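Local coordinates for protein Exo-arabinanase (Penicillium chrysogenum, PDB 3A72) that hydrolyses alpha-1,5-linked arabinan as an exo-acting glycosyl hydrolase, probably releasing arabinobiose from the chain end, and binds arabinobiose, at residues Pro89-Lys97 and Gln181-Trp189; Ser267-Tyr275 and Thr315-Gly326. All blocks are in the same frame, centred on the assembly; numbering follows the deposited sequence.

Contact 1: residues Pro89-Lys97 and Gln181-Trp189; sequences PERVGSFKK and QVTNDLKNW
F95 and L186 both hold CG beside the backbone N and anti to the carbonyl carbon, with chi1 of -65° and -55°. These torsions set the leucine branch against the ring, and the extended L186 chi2 (-165°) puts CD1 over one face of F95. The contact joins two adjacent blades of a six-bladed beta-propeller. One side is the loop between strands 82-87 and 100-106, which contains a type II' beta turn from V92 to F95. The other is the turn that follows strand 177-183. L186 CD1 lies 3.7 Å from the F95 ring centroid, a CH-pi contact. The other leucine methyl, CD2, meets V92 CG1 at 3.8 Å. V131 of strand 129-137 also touches F95 and L186. At the turn itself G93 CA comes to 4.1 Å from D185 CA, and this close approach suits a residue with no side chain. The second turn is held by its own polar groups. T183 OG1 accepts from D185 N in an ST turn and donates to N188 O. D185 OD1 takes N188 N on its syn lone pair at 2.8 Å, while K187 N reaches it from above the carboxylate plane. N188 ND2 binds the other oxygen, OD2. The D185 carboxylate is therefore gripped by three donors. One water bridges the blades: it accepts from S94 N at 2.9 Å and donates to D185 O at 2.7 Å.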
ATOM      1  N   PRO A  89      -4.686  -8.636  13.062  1.00  6.46           N
ATOM      2  CA  PRO A  89      -6.013  -8.781  13.619  1.00  7.24           C
ATOM      3  C   PRO A  89      -6.290 -10.052  14.338  1.00  7.51           C
ATOM      4  O   PRO A  89      -7.366 -10.226  14.939  1.00  9.32           O
ATOM      5  CB  PRO A  89      -6.927  -8.666  12.362  1.00  8.59           C
ATOM      6  CG  PRO A  89      -6.093  -8.917  11.210  1.00 20.09           C
ATOM      7  CD  PRO A  89      -4.666  -8.736  11.604  1.00  8.16           C
ATOM      8  N   GLU A  90      -5.324 -10.961  14.323  1.00  7.82           N
ATOM      9  CA  GLU A  90      -5.369 -12.252  15.002  1.00  8.20           C
ATOM     10  C   GLU A  90      -3.948 -12.706  15.246  1.00  7.64           C
ATOM     11  O   GLU A  90      -3.028 -12.254  14.553  1.00  8.36           O
ATOM     12  CB  GLU A  90      -6.158 -13.274  14.192  1.00  8.99           C
ATOM     13  CG  GLU A  90      -5.528 -13.639  12.888  1.00 10.79           C
ATOM     14  CD  GLU A  90      -6.303 -14.609  12.098  1.00 14.60           C
ATOM     15  OE1 GLU A  90      -6.347 -15.798  12.504  1.00 18.17           O
ATOM     16  OE2 GLU A  90      -6.860 -14.217  11.061  1.00 24.65           O
ATOM     17  N   ARG A  91      -3.765 -13.619  16.179  1.00  7.68           N
ATOM     18  CA  ARG A  91      -2.453 -14.215  16.434  1.00  7.84           C
ATOM     19  C   ARG A  91      -1.979 -14.899  15.164  1.00  7.76           C
ATOM     20  O   ARG A  91      -2.733 -15.605  14.502  1.00  8.53           O
ATOM     21  CB  ARG A  91      -2.610 -15.201  17.589  1.00  9.43           C
ATOM     22  CG  ARG A  91      -1.372 -16.081  17.835  1.00  9.20           C
ATOM     23  CD  ARG A  91      -1.460 -16.854  19.139  1.00 10.15           C
ATOM     24  NE  ARG A  91      -1.146 -16.107  20.337  1.00  9.86           N
ATOM     25  CZ  ARG A  91       0.091 -15.888  20.810  1.00 11.68           C
ATOM     26  NH1 ARG A  91       1.138 -16.316  20.119  1.00 13.34           N
ATOM     27  NH2 ARG A  91       0.294 -15.247  21.951  1.00 16.25           N
ATOM     28  N   VAL A  92      -0.686 -14.800  14.885  1.00  7.89           N
ATOM     29  CA  VAL A  92      -0.004 -15.586  13.872  1.00  7.96           C
ATOM     30  C   VAL A  92       1.207 -16.212  14.524  1.00  7.80           C
ATOM     31  O   VAL A  92       2.126 -15.503  14.925  1.00  8.76           O
ATOM     32  CB  VAL A  92       0.372 -14.773  12.604  1.00  7.66           C
ATOM     33  CG1 VAL A  92       1.113 -15.684  11.646  1.00  8.52           C
ATOM     34  CG2 VAL A  92      -0.867 -14.202  11.956  1.00  8.38           C
ATOM     35  N   GLY A  93       1.192 -17.539  14.719  1.00  8.69           N
ATOM     36  CA  GLY A  93       2.318 -18.197  15.362  1.00  9.46           C
ATOM     37  C   GLY A  93       2.493 -17.685  16.763  1.00  9.45           C
ATOM     38  O   GLY A  93       1.575 -17.639  17.586  1.00 10.52           O
ATOM     39  N   SER A  94       3.688 -17.274  17.085  1.00  9.75           N
ATOM     40  CA  SER A  94       4.075 -16.789  18.426  1.00 10.02           C
ATOM     41  C   SER A  94       3.743 -15.300  18.604  1.00 10.30           C
ATOM     42  O   SER A  94       3.988 -14.791  19.685  1.00 10.53           O
ATOM     43  CB  SER A  94       5.573 -16.991  18.705  1.00 11.28           C
ATOM     44  OG  SER A  94       6.354 -16.095  17.914  1.00 11.58           O
ATOM     45  N   PHE A  95       3.175 -14.630  17.603  1.00  8.77           N
ATOM     46  CA  PHE A  95       2.909 -13.200  17.638  1.00  8.07           C
ATOM     47  C   PHE A  95       1.423 -12.934  17.887  1.00  8.25           C
ATOM     48  O   PHE A  95       0.532 -13.313  17.092  1.00  8.54           O
ATOM     49  CB  PHE A  95       3.359 -12.524  16.329  1.00  8.78           C
ATOM     50  CG  PHE A  95       4.838 -12.595  16.127  1.00  8.49           C
ATOM     51  CD1 PHE A  95       5.626 -11.542  16.573  1.00  9.46           C
ATOM     52  CD2 PHE A  95       5.468 -13.666  15.528  1.00  9.25           C
ATOM     53  CE1 PHE A  95       6.993 -11.581  16.417  1.00 10.85           C
ATOM     54  CE2 PHE A  95       6.833 -13.720  15.367  1.00 10.19           C
ATOM     55  CZ  PHE A  95       7.608 -12.680  15.828  1.00 10.70           C
ATOM     56  N   LYS A  96       1.151 -12.305  19.048  1.00  7.76           N
ATOM     57  CA  LYS A  96      -0.220 -12.031  19.440  1.00  8.07           C
ATOM     58  C   LYS A  96      -0.935 -11.119  18.479  1.00  7.56           C
ATOM     59  O   LYS A  96      -0.332 -10.262  17.826  1.00  7.84           O
ATOM     60  CB  LYS A  96      -0.196 -11.296  20.851  1.00 11.34           C
ATOM     61  CG  LYS A  96      -0.140 -12.227  22.006  1.00 18.96           C
ATOM     62  CD  LYS A  96      -0.101 -11.462  23.333  1.00 20.01           C
ATOM     63  CE  LYS A  96      -1.249 -10.475  23.413  1.00 20.11           C
ATOM     64  NZ  LYS A  96      -1.362 -10.074  24.881  1.00 20.06           N
ATOM     65  N   LYS A  97      -2.286 -11.217  18.459  1.00  7.95           N
ATOM     66  CA  LYS A  97      -3.137 -10.157  17.946  1.00  7.76           C
ATOM     67  C   LYS A  97      -2.646  -8.822  18.461  1.00  7.29           C
ATOM     68  O   LYS A  97      -2.329  -8.708  19.663  1.00  7.96           O
ATOM     69  CB  LYS A  97      -4.545 -10.406  18.415  1.00  8.83           C
ATOM     70  CG  LYS A  97      -5.587  -9.398  17.974  1.00 10.16           C
ATOM     71  CD  LYS A  97      -6.972  -9.750  18.400  1.00 16.18           C
ATOM     72  CE  LYS A  97      -7.320  -9.653  19.871  1.00 30.72           C
ATOM     73  NZ  LYS A  97      -8.816  -9.438  20.188  1.00 36.18           N
ATOM     74  N   GLN A 181       3.722 -14.685  -0.869  1.00  5.05           N
ATOM     75  CA  GLN A 181       4.181 -15.765  -0.012  1.00  5.07           C
ATOM     76  C   GLN A 181       3.360 -15.736   1.262  1.00  5.54           C
ATOM     77  O   GLN A 181       2.833 -14.689   1.672  1.00  5.80           O
ATOM     78  CB  GLN A 181       5.663 -15.682   0.275  1.00  5.20           C
ATOM     79  CG  GLN A 181       6.531 -15.864  -0.962  1.00  5.78           C
ATOM     80  CD  GLN A 181       7.996 -15.712  -0.718  1.00  5.88           C
ATOM     81  OE1 GLN A 181       8.671 -16.638  -0.098  1.00  9.54           O
ATOM     82  NE2 GLN A 181       8.543 -14.652  -1.129  1.00  3.96           N
ATOM     83  N   VAL A 182       3.281 -16.905   1.920  1.00  6.02           N
ATOM     84  CA  VAL A 182       2.468 -17.085   3.118  1.00  7.06           C
ATOM     85  C   VAL A 182       3.329 -17.617   4.240  1.00  7.44           C
ATOM     86  O   VAL A 182       4.265 -18.389   4.010  1.00  9.05           O
ATOM     87  CB  VAL A 182       1.312 -18.063   2.861  1.00  8.66           C
ATOM     88  CG1 VAL A 182       0.359 -18.093   4.012  1.00 12.07           C
ATOM     89  CG2 VAL A 182       0.647 -17.667   1.560  1.00 10.08           C
ATOM     90  N   THR A 183       2.998 -17.255   5.479  1.00  7.50           N
ATOM     91  CA  THR A 183       3.640 -17.759   6.648  1.00  8.26           C
ATOM     92  C   THR A 183       2.619 -18.032   7.747  1.00  8.46           C
ATOM     93  O   THR A 183       1.641 -17.326   7.871  1.00  9.10           O
ATOM     94  CB  THR A 183       4.726 -16.762   7.154  1.00  8.27           C
ATOM     95  OG1 THR A 183       5.432 -17.329   8.220  1.00  9.70           O
ATOM     96  CG2 THR A 183       4.118 -15.462   7.534  1.00  7.78           C
ATOM     97  N   ASN A 184       2.900 -19.055   8.570  1.00 10.52           N
ATOM     98  CA  ASN A 184       2.102 -19.265   9.791  1.00 11.03           C
ATOM     99  C   ASN A 184       2.878 -18.899  11.036  1.00 10.10           C
ATOM    100  O   ASN A 184       2.389 -19.110  12.168  1.00 11.53           O
ATOM    101  CB  ASN A 184       1.506 -20.636   9.858  1.00 14.73           C
ATOM    102  CG  ASN A 184       2.468 -21.724   9.915  1.00 17.24           C
ATOM    103  OD1 ASN A 184       3.560 -21.512  10.356  1.00 17.39           O
ATOM    104  ND2 ASN A 184       2.190 -22.927   9.412  1.00 31.39           N
ATOM    105  N   ASP A 185       4.042 -18.281  10.932  1.00 10.01           N
ATOM    106  CA  ASP A 185       4.833 -17.950  12.123  1.00 10.19           C
ATOM    107  C   ASP A 185       5.624 -16.639  12.013  1.00  9.22           C
ATOM    108  O   ASP A 185       6.300 -16.264  12.982  1.00 10.36           O
ATOM    109  CB  ASP A 185       5.776 -19.080  12.477  1.00 12.34           C
ATOM    110  CG  ASP A 185       6.816 -19.423  11.450  1.00 12.78           C
ATOM    111  OD1 ASP A 185       6.989 -18.653  10.480  1.00 11.66           O
ATOM    112  OD2 ASP A 185       7.514 -20.454  11.642  1.00 21.85           O
ATOM    113  N   LEU A 186       5.580 -15.869  10.961  1.00  9.81           N
ATOM    114  CA  LEU A 186       6.294 -14.672  10.554  1.00  8.35           C
ATOM    115  C   LEU A 186       7.759 -14.893  10.240  1.00  9.95           C
ATOM    116  O   LEU A 186       8.453 -13.913   9.894  1.00 11.36           O
ATOM    117  CB  LEU A 186       6.090 -13.576  11.578  1.00  8.42           C
ATOM    118  CG  LEU A 186       4.677 -13.191  11.940  1.00  9.03           C
ATOM    119  CD1 LEU A 186       4.680 -11.849  12.676  1.00  9.70           C
ATOM    120  CD2 LEU A 186       3.783 -13.079  10.728  1.00  9.85           C
ATOM    121  N   LYS A 187       8.268 -16.130  10.376  1.00 11.56           N
ATOM    122  CA  LYS A 187       9.656 -16.431  10.285  1.00 14.31           C
ATOM    123  C   LYS A 187       9.952 -17.256   9.069  1.00 16.15           C
ATOM    124  O   LYS A 187      10.969 -16.987   8.417  1.00 22.21           O
ATOM    125  CB  LYS A 187      10.078 -17.223  11.541  1.00 15.25           C
ATOM    126  CG  LYS A 187       9.939 -16.370  12.812  1.00 18.09           C
ATOM    127  CD  LYS A 187      10.145 -17.286  13.975  1.00 28.92           C
ATOM    128  CE  LYS A 187      10.210 -16.643  15.339  1.00 42.97           C
ATOM    129  NZ  LYS A 187      10.695 -17.640  16.374  1.00 67.88           N
ATOM    130  N   ASN A 188       9.139 -18.209   8.791  1.00 15.26           N
ATOM    131  CA  ASN A 188       9.378 -19.124   7.683  1.00 19.57           C
ATOM    132  C   ASN A 188       8.319 -18.831   6.655  1.00 14.34           C
ATOM    133  O   ASN A 188       7.144 -18.880   7.016  1.00 15.81           O
ATOM    134  CB  ASN A 188       9.291 -20.574   8.128  1.00 24.16           C
ATOM    135  CG  ASN A 188      10.386 -20.869   9.118  1.00 28.95           C
ATOM    136  OD1 ASN A 188      11.471 -21.085   8.602  1.00 46.89           O
ATOM    137  ND2 ASN A 188      10.082 -20.895  10.430  1.00 39.90           N
ATOM    138  N   TRP A 189       8.771 -18.528   5.426  1.00 10.91           N
ATOM    139  CA  TRP A 189       7.824 -18.202   4.360  1.00  9.92           C
ATOM    140  C   TRP A 189       7.730 -19.368   3.326  1.00  9.65           C
ATOM    141  O   TRP A 189       8.715 -20.021   2.996  1.00 10.04           O
ATOM    142  CB  TRP A 189       8.205 -16.927   3.650  1.00  8.85           C
ATOM    143  CG  TRP A 189       8.132 -15.742   4.576  1.00  8.21           C
ATOM    144  CD1 TRP A 189       9.090 -15.307   5.446  1.00  9.54           C
ATOM    145  CD2 TRP A 189       6.975 -14.856   4.704  1.00  7.42           C
ATOM    146  NE1 TRP A 189       8.583 -14.231   6.050  1.00  9.66           N
ATOM    147  CE2 TRP A 189       7.319 -13.892   5.670  1.00  8.50           C
ATOM    148  CE3 TRP A 189       5.721 -14.787   4.088  1.00  7.16           C
ATOM    149  CZ2 TRP A 189       6.461 -12.880   6.054  1.00  8.24           C
ATOM    150  CZ3 TRP A 189       4.847 -13.762   4.460  1.00  7.69           C
ATOM    151  CH2 TRP A 189       5.210 -12.817   5.429  1.00  8.24           C
TER
HETATM  152  O   HOH W   1       6.065 -17.315  15.426  1.00 11.01           O

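Contact 2: residues Ser267-Tyr275 and Thr315-Gly326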
ATOM      1  N   SER A 267      -0.859   3.039  -9.419  1.00  4.27           N
ATOM      2  CA  SER A 267      -0.731   2.994  -7.981  1.00  4.24           C
ATOM      3  C   SER A 267      -2.037   3.080  -7.209  1.00  3.78           C
ATOM      4  O   SER A 267      -2.285   4.064  -6.504  1.00  4.40           O
ATOM      5  CB  SER A 267       0.239   4.071  -7.505  1.00  4.72           C
ATOM      6  OG  SER A 267      -0.262   5.386  -7.637  1.00  5.04           O
ATOM      7  N   PRO A 268      -2.852   2.052  -7.289  1.00  3.92           N
ATOM      8  CA  PRO A 268      -4.167   2.106  -6.627  1.00  4.21           C
ATOM      9  C   PRO A 268      -4.088   1.874  -5.136  1.00  3.76           C
ATOM     10  O   PRO A 268      -3.162   1.262  -4.594  1.00  4.66           O
ATOM     11  CB  PRO A 268      -4.907   0.922  -7.273  1.00  4.73           C
ATOM     12  CG  PRO A 268      -3.803  -0.090  -7.529  1.00  4.96           C
ATOM     13  CD  PRO A 268      -2.643   0.757  -7.984  1.00  4.95           C
ATOM     14  N   TYR A 269      -5.153   2.289  -4.457  1.00  4.11           N
ATOM     15  CA  TYR A 269      -5.416   1.883  -3.088  1.00  4.12           C
ATOM     16  C   TYR A 269      -6.918   1.620  -2.997  1.00  4.27           C
ATOM     17  O   TYR A 269      -7.703   2.356  -3.594  1.00  5.89           O
ATOM     18  CB  TYR A 269      -4.934   2.945  -2.066  1.00  4.83           C
ATOM     19  CG  TYR A 269      -4.517   2.273  -0.757  1.00  4.51           C
ATOM     20  CD1 TYR A 269      -3.171   2.001  -0.527  1.00  5.10           C
ATOM     21  CD2 TYR A 269      -5.429   1.859   0.212  1.00  4.52           C
ATOM     22  CE1 TYR A 269      -2.758   1.378   0.624  1.00  5.28           C
ATOM     23  CE2 TYR A 269      -5.015   1.207   1.343  1.00  4.30           C
ATOM     24  CZ  TYR A 269      -3.684   0.975   1.552  1.00  4.48           C
ATOM     25  OH  TYR A 269      -3.209   0.320   2.676  1.00  5.56           O
ATOM     26  N   ALA A 270      -7.331   0.608  -2.254  1.00  4.45           N
ATOM     27  CA  ALA A 270      -8.754   0.274  -2.097  1.00  4.26           C
ATOM     28  C   ALA A 270      -9.048  -0.021  -0.623  1.00  4.16           C
ATOM     29  O   ALA A 270      -8.247  -0.685   0.047  1.00  4.86           O
ATOM     30  CB  ALA A 270      -9.129  -0.945  -2.895  1.00  5.05           C
ATOM     31  N   VAL A 271     -10.211   0.399  -0.182  1.00  4.34           N
ATOM     32  CA  VAL A 271     -10.751   0.149   1.150  1.00  4.24           C
ATOM     33  C   VAL A 271     -12.269  -0.097   1.010  1.00  4.26           C
ATOM     34  O   VAL A 271     -12.841   0.155  -0.040  1.00  4.63           O
ATOM     35  CB  VAL A 271     -10.471   1.321   2.121  1.00  4.47           C
ATOM     36  CG1 VAL A 271      -8.994   1.440   2.372  1.00  5.22           C
ATOM     37  CG2 VAL A 271     -11.086   2.620   1.626  1.00  5.02           C
ATOM     38  N   TRP A 272     -12.861  -0.545   2.092  1.00  4.74           N
ATOM     39  CA  TRP A 272     -14.299  -0.773   2.165  1.00  4.70           C
ATOM     40  C   TRP A 272     -14.834  -0.215   3.488  1.00  4.54           C
ATOM     41  O   TRP A 272     -14.242  -0.413   4.521  1.00  5.54           O
ATOM     42  CB  TRP A 272     -14.629  -2.272   1.998  1.00  5.43           C
ATOM     43  CG  TRP A 272     -16.104  -2.541   2.165  1.00  5.41           C
ATOM     44  CD1 TRP A 272     -17.053  -2.508   1.225  1.00  5.77           C
ATOM     45  CD2 TRP A 272     -16.778  -2.871   3.388  1.00  5.46           C
ATOM     46  NE1 TRP A 272     -18.294  -2.789   1.744  1.00  6.17           N
ATOM     47  CE2 TRP A 272     -18.145  -3.021   3.093  1.00  6.03           C
ATOM     48  CE3 TRP A 272     -16.350  -3.062   4.705  1.00  6.41           C
ATOM     49  CZ2 TRP A 272     -19.099  -3.342   4.041  1.00  6.44           C
ATOM     50  CZ3 TRP A 272     -17.290  -3.381   5.677  1.00  7.15           C
ATOM     51  CH2 TRP A 272     -18.625  -3.523   5.332  1.00  7.12           C
ATOM     52  N   THR A 273     -16.006   0.453   3.381  1.00  5.14           N
ATOM     53  CA  THR A 273     -16.737   0.917   4.574  1.00  5.35           C
ATOM     54  C   THR A 273     -18.129   0.295   4.577  1.00  5.15           C
ATOM     55  O   THR A 273     -18.738   0.162   3.526  1.00  5.51           O
ATOM     56  CB  THR A 273     -16.879   2.445   4.574  1.00  5.39           C
ATOM     57  OG1 THR A 273     -17.696   2.806   5.704  1.00  6.85           O
ATOM     58  CG2 THR A 273     -17.490   2.992   3.318  1.00  6.13           C
ATOM     59  N   PRO A 274     -18.698   0.042   5.771  1.00  5.96           N
ATOM     60  CA  PRO A 274     -20.120  -0.264   5.816  1.00  6.23           C
ATOM     61  C   PRO A 274     -21.041   0.845   5.379  1.00  6.28           C
ATOM     62  O   PRO A 274     -22.207   0.580   5.090  1.00  7.14           O
ATOM     63  CB  PRO A 274     -20.345  -0.548   7.356  1.00  8.80           C
ATOM     64  CG  PRO A 274     -18.985  -0.815   7.910  1.00  8.76           C
ATOM     65  CD  PRO A 274     -18.043  -0.028   7.104  1.00  6.86           C
ATOM     66  N   TYR A 275     -20.567   2.098   5.415  1.00  6.11           N
ATOM     67  CA  TYR A 275     -21.420   3.220   5.041  1.00  6.53           C
ATOM     68  C   TYR A 275     -21.760   3.180   3.556  1.00  6.37           C
ATOM     69  O   TYR A 275     -21.005   2.667   2.726  1.00  7.11           O
ATOM     70  CB  TYR A 275     -20.714   4.568   5.398  1.00  6.75           C
ATOM     71  CG  TYR A 275     -20.981   4.982   6.815  1.00  6.76           C
ATOM     72  CD1 TYR A 275     -20.434   4.238   7.869  1.00  7.86           C
ATOM     73  CD2 TYR A 275     -21.781   6.018   7.140  1.00  9.35           C
ATOM     74  CE1 TYR A 275     -20.672   4.533   9.164  1.00  9.43           C
ATOM     75  CE2 TYR A 275     -22.059   6.381   8.496  1.00 10.44           C
ATOM     76  CZ  TYR A 275     -21.452   5.596   9.481  1.00  9.50           C
ATOM     77  OH  TYR A 275     -21.746   5.994  10.804  1.00 13.29           O
ATOM     78  N   THR A 315       0.657   6.456  -5.105  1.00  4.27           N
ATOM     79  CA  THR A 315       0.123   5.461  -4.180  1.00  4.27           C
ATOM     80  C   THR A 315      -0.525   6.071  -2.925  1.00  4.41           C
ATOM     81  O   THR A 315      -0.371   5.616  -1.802  1.00  4.83           O
ATOM     82  CB  THR A 315       1.183   4.365  -3.881  1.00  4.33           C
ATOM     83  OG1 THR A 315       0.486   3.222  -3.304  1.00  4.56           O
ATOM     84  CG2 THR A 315       2.313   4.736  -2.989  1.00  5.07           C
ATOM     85  N   ARG A 316      -1.314   7.125  -3.176  1.00  4.23           N
ATOM     86  CA  ARG A 316      -2.073   7.781  -2.125  1.00  4.53           C
ATOM     87  C   ARG A 316      -2.855   6.748  -1.345  1.00  3.98           C
ATOM     88  O   ARG A 316      -3.520   5.892  -1.926  1.00  4.49           O
ATOM     89  CB  ARG A 316      -2.966   8.860  -2.753  1.00  4.54           C
ATOM     90  CG  ARG A 316      -3.665   9.749  -1.754  1.00  4.60           C
ATOM     91  CD  ARG A 316      -4.421  10.881  -2.419  1.00  4.65           C
ATOM     92  NE  ARG A 316      -5.544  10.341  -3.179  1.00  4.66           N
ATOM     93  CZ  ARG A 316      -6.475  11.087  -3.751  1.00  5.03           C
ATOM     94  NH1 ARG A 316      -6.487  12.407  -3.603  1.00  5.28           N
ATOM     95  NH2 ARG A 316      -7.454  10.523  -4.472  1.00  5.83           N
ATOM     96  N   ALA A 317      -2.759   6.824  -0.015  1.00  4.32           N
ATOM     97  CA  ALA A 317      -3.244   5.771   0.874  1.00  4.22           C
ATOM     98  C   ALA A 317      -4.571   6.151   1.472  1.00  4.50           C
ATOM     99  O   ALA A 317      -4.820   7.289   1.879  1.00  7.29           O
ATOM    100  CB  ALA A 317      -2.232   5.499   1.971  1.00  4.92           C
ATOM    101  N   LEU A 318      -5.490   5.182   1.545  1.00  4.26           N
ATOM    102  CA  LEU A 318      -6.820   5.350   2.107  1.00  4.26           C
ATOM    103  C   LEU A 318      -6.953   4.479   3.354  1.00  4.53           C
ATOM    104  O   LEU A 318      -6.410   3.366   3.423  1.00  5.11           O
ATOM    105  CB  LEU A 318      -7.894   4.900   1.118  1.00  4.52           C
ATOM    106  CG  LEU A 318      -7.898   5.570  -0.250  1.00  4.65           C
ATOM    107  CD1 LEU A 318      -9.001   4.994  -1.116  1.00  5.87           C
ATOM    108  CD2 LEU A 318      -8.040   7.076  -0.101  1.00  6.27           C
ATOM    109  N   ARG A 319      -7.778   4.916   4.302  1.00  4.74           N
ATOM    110  CA  ARG A 319      -8.122   4.086   5.452  1.00  4.53           C
ATOM    111  C   ARG A 319      -9.517   4.484   5.953  1.00  4.24           C
ATOM    112  O   ARG A 319      -9.773   5.639   6.242  1.00  5.10           O
ATOM    113  CB  ARG A 319      -7.117   4.173   6.557  1.00  5.15           C
ATOM    114  CG  ARG A 319      -7.437   3.238   7.702  1.00  6.19           C
ATOM    115  CD  ARG A 319      -6.286   3.020   8.665  1.00  6.35           C
ATOM    116  NE  ARG A 319      -5.194   2.318   7.998  1.00  5.52           N
ATOM    117  CZ  ARG A 319      -5.188   1.002   7.716  1.00  6.18           C
ATOM    118  NH1 ARG A 319      -6.175   0.227   8.071  1.00  8.07           N
ATOM    119  NH2 ARG A 319      -4.161   0.522   7.074  1.00  6.97           N
ATOM    120  N   VAL A 320     -10.378   3.484   6.093  1.00  4.73           N
ATOM    121  CA  VAL A 320     -11.669   3.674   6.745  1.00  4.60           C
ATOM    122  C   VAL A 320     -11.419   3.525   8.249  1.00  4.92           C
ATOM    123  O   VAL A 320     -11.052   2.413   8.718  1.00  5.77           O
ATOM    124  CB  VAL A 320     -12.703   2.673   6.251  1.00  5.27           C
ATOM    125  CG1 VAL A 320     -14.011   2.814   7.048  1.00  6.24           C
ATOM    126  CG2 VAL A 320     -12.971   2.881   4.749  1.00  5.73           C
ATOM    127  N   LEU A 321     -11.560   4.601   8.988  1.00  5.36           N
ATOM    128  CA  LEU A 321     -11.393   4.509  10.431  1.00  5.27           C
ATOM    129  C   LEU A 321     -12.542   3.740  11.045  1.00  5.41           C
ATOM    130  O   LEU A 321     -13.644   3.679  10.510  1.00  6.03           O
ATOM    131  CB  LEU A 321     -11.300   5.917  11.020  1.00  6.29           C
ATOM    132  CG  LEU A 321     -10.147   6.774  10.478  1.00  6.68           C
ATOM    133  CD1 LEU A 321     -10.145   8.090  11.243  1.00  8.74           C
ATOM    134  CD2 LEU A 321      -8.818   6.083  10.538  1.00  9.22           C
ATOM    135  N   SER A 322     -12.286   3.113  12.199  1.00  4.83           N
ATOM    136  CA  SER A 322     -13.282   2.271  12.827  1.00  5.30           C
ATOM    137  C   SER A 322     -14.431   3.047  13.464  1.00  5.12           C
ATOM    138  O   SER A 322     -15.551   2.507  13.607  1.00  5.92           O
ATOM    139  CB  SER A 322     -12.619   1.400  13.872  1.00  6.03           C
ATOM    140  OG  SER A 322     -11.949   2.143  14.833  1.00  6.68           O
ATOM    141  N   GLU A 323     -14.179   4.267  13.830  1.00  4.72           N
ATOM    142  CA  GLU A 323     -15.120   5.036  14.644  1.00  4.96           C
ATOM    143  C   GLU A 323     -16.475   5.131  13.991  1.00  5.04           C
ATOM    144  O   GLU A 323     -16.618   5.283  12.778  1.00  5.44           O
ATOM    145  CB  GLU A 323     -14.597   6.403  14.970  1.00  5.51           C
ATOM    146  CG  GLU A 323     -13.509   6.422  16.028  1.00  5.79           C
ATOM    147  CD  GLU A 323     -12.153   6.018  15.636  1.00  5.74           C
ATOM    148  OE1 GLU A 323     -11.842   5.805  14.456  1.00  5.98           O
ATOM    149  OE2 GLU A 323     -11.327   5.813  16.637  1.00  7.93           O
ATOM    150  N   ASP A 324     -17.498   5.072  14.832  1.00  5.73           N
ATOM    151  CA  ASP A 324     -18.877   5.240  14.355  1.00  6.20           C
ATOM    152  C   ASP A 324     -19.177   4.188  13.287  1.00  6.13           C
ATOM    153  O   ASP A 324     -20.001   4.420  12.413  1.00  8.18           O
ATOM    154  CB  ASP A 324     -19.150   6.652  13.880  1.00  6.99           C
ATOM    155  CG  ASP A 324     -19.022   7.682  14.937  1.00  8.79           C
ATOM    156  OD1 ASP A 324     -18.977   7.420  16.132  1.00 10.43           O
ATOM    157  OD2 ASP A 324     -18.965   8.875  14.520  1.00 15.66           O
ATOM    158  N   GLY A 325     -18.566   3.010  13.346  1.00  6.34           N
ATOM    159  CA  GLY A 325     -18.857   1.950  12.396  1.00  7.24           C
ATOM    160  C   GLY A 325     -18.375   2.218  10.991  1.00  6.95           C
ATOM    161  O   GLY A 325     -19.030   1.801  10.017  1.00  8.88           O
ATOM    162  N   GLY A 326     -17.268   2.921  10.833  1.00  6.21           N
ATOM    163  CA  GLY A 326     -16.676   3.148   9.506  1.00  6.66           C
ATOM    164  C   GLY A 326     -17.056   4.443   8.830  1.00  5.66           C
ATOM    165  O   GLY A 326     -17.009   4.550   7.622  1.00  6.44           O
TER
HETATM  166  O   HOH W   2      -3.892   5.847  -4.737  1.00  5.54           O
HETATM  167  O   HOH W   3      -0.436   1.346  -5.012  1.00  4.46           O
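Three direct hydrogen bonds join S267-Y275 to T315-G326. At one end T315 N donates to S267 OG at 2.9 Å. At the other, T273 OG1 donates to G326 O at 2.7 Å, tilted 29° from the carbonyl plane, and Y275 OH donates to D324 O at 2.8 Å, in that carbonyl's plane. T273 OG1 also accepts from Y275 N, an ST turn that leads out of the strand. Waters add two bridges: one donates to S267 O and R316 O, the other links P268 O with T315 OG1, which also binds R27. Apolar packing fills the middle. A317 CA makes a CH-pi contact over one face of the Y269 ring. V271 crosses L318 at about a right angle, with CG1 3.8 Å from L318 CB. V271 CG2 meets V320 CG2 at 3.7 Å, and V320 CG1 lies against T273 CB. The axes of strands 269-273 and 317-320 are 6.4 Å apart and run parallel within 6°. Each strand hydrogen-bonds within its own sheet, V271 with I283 and R319 with V330, and the two strands meet mainly through side chains. Such side-chain packing between the innermost strands of adjacent blades is typical of a beta-propeller.

How the contacts relate
Both contacts join neighbouring blades of the same propeller, but different pairs at different depths. Contact 1 joins loops about 20 Å from the centre of the chain. Contact 2 joins innermost strands about 12 Å from it. Their centres are 24 Å apart, their nearest atoms are about 10 Å apart, and they do not touch. Along the chain they follow in series, with contact 1 complete before contact 2 begins. The S267 end of contact 2 lies near the sugar site: the S267 side chain is about 7 Å from a bound arabinofuranose, and S267 N is hydrogen-bonded to E223.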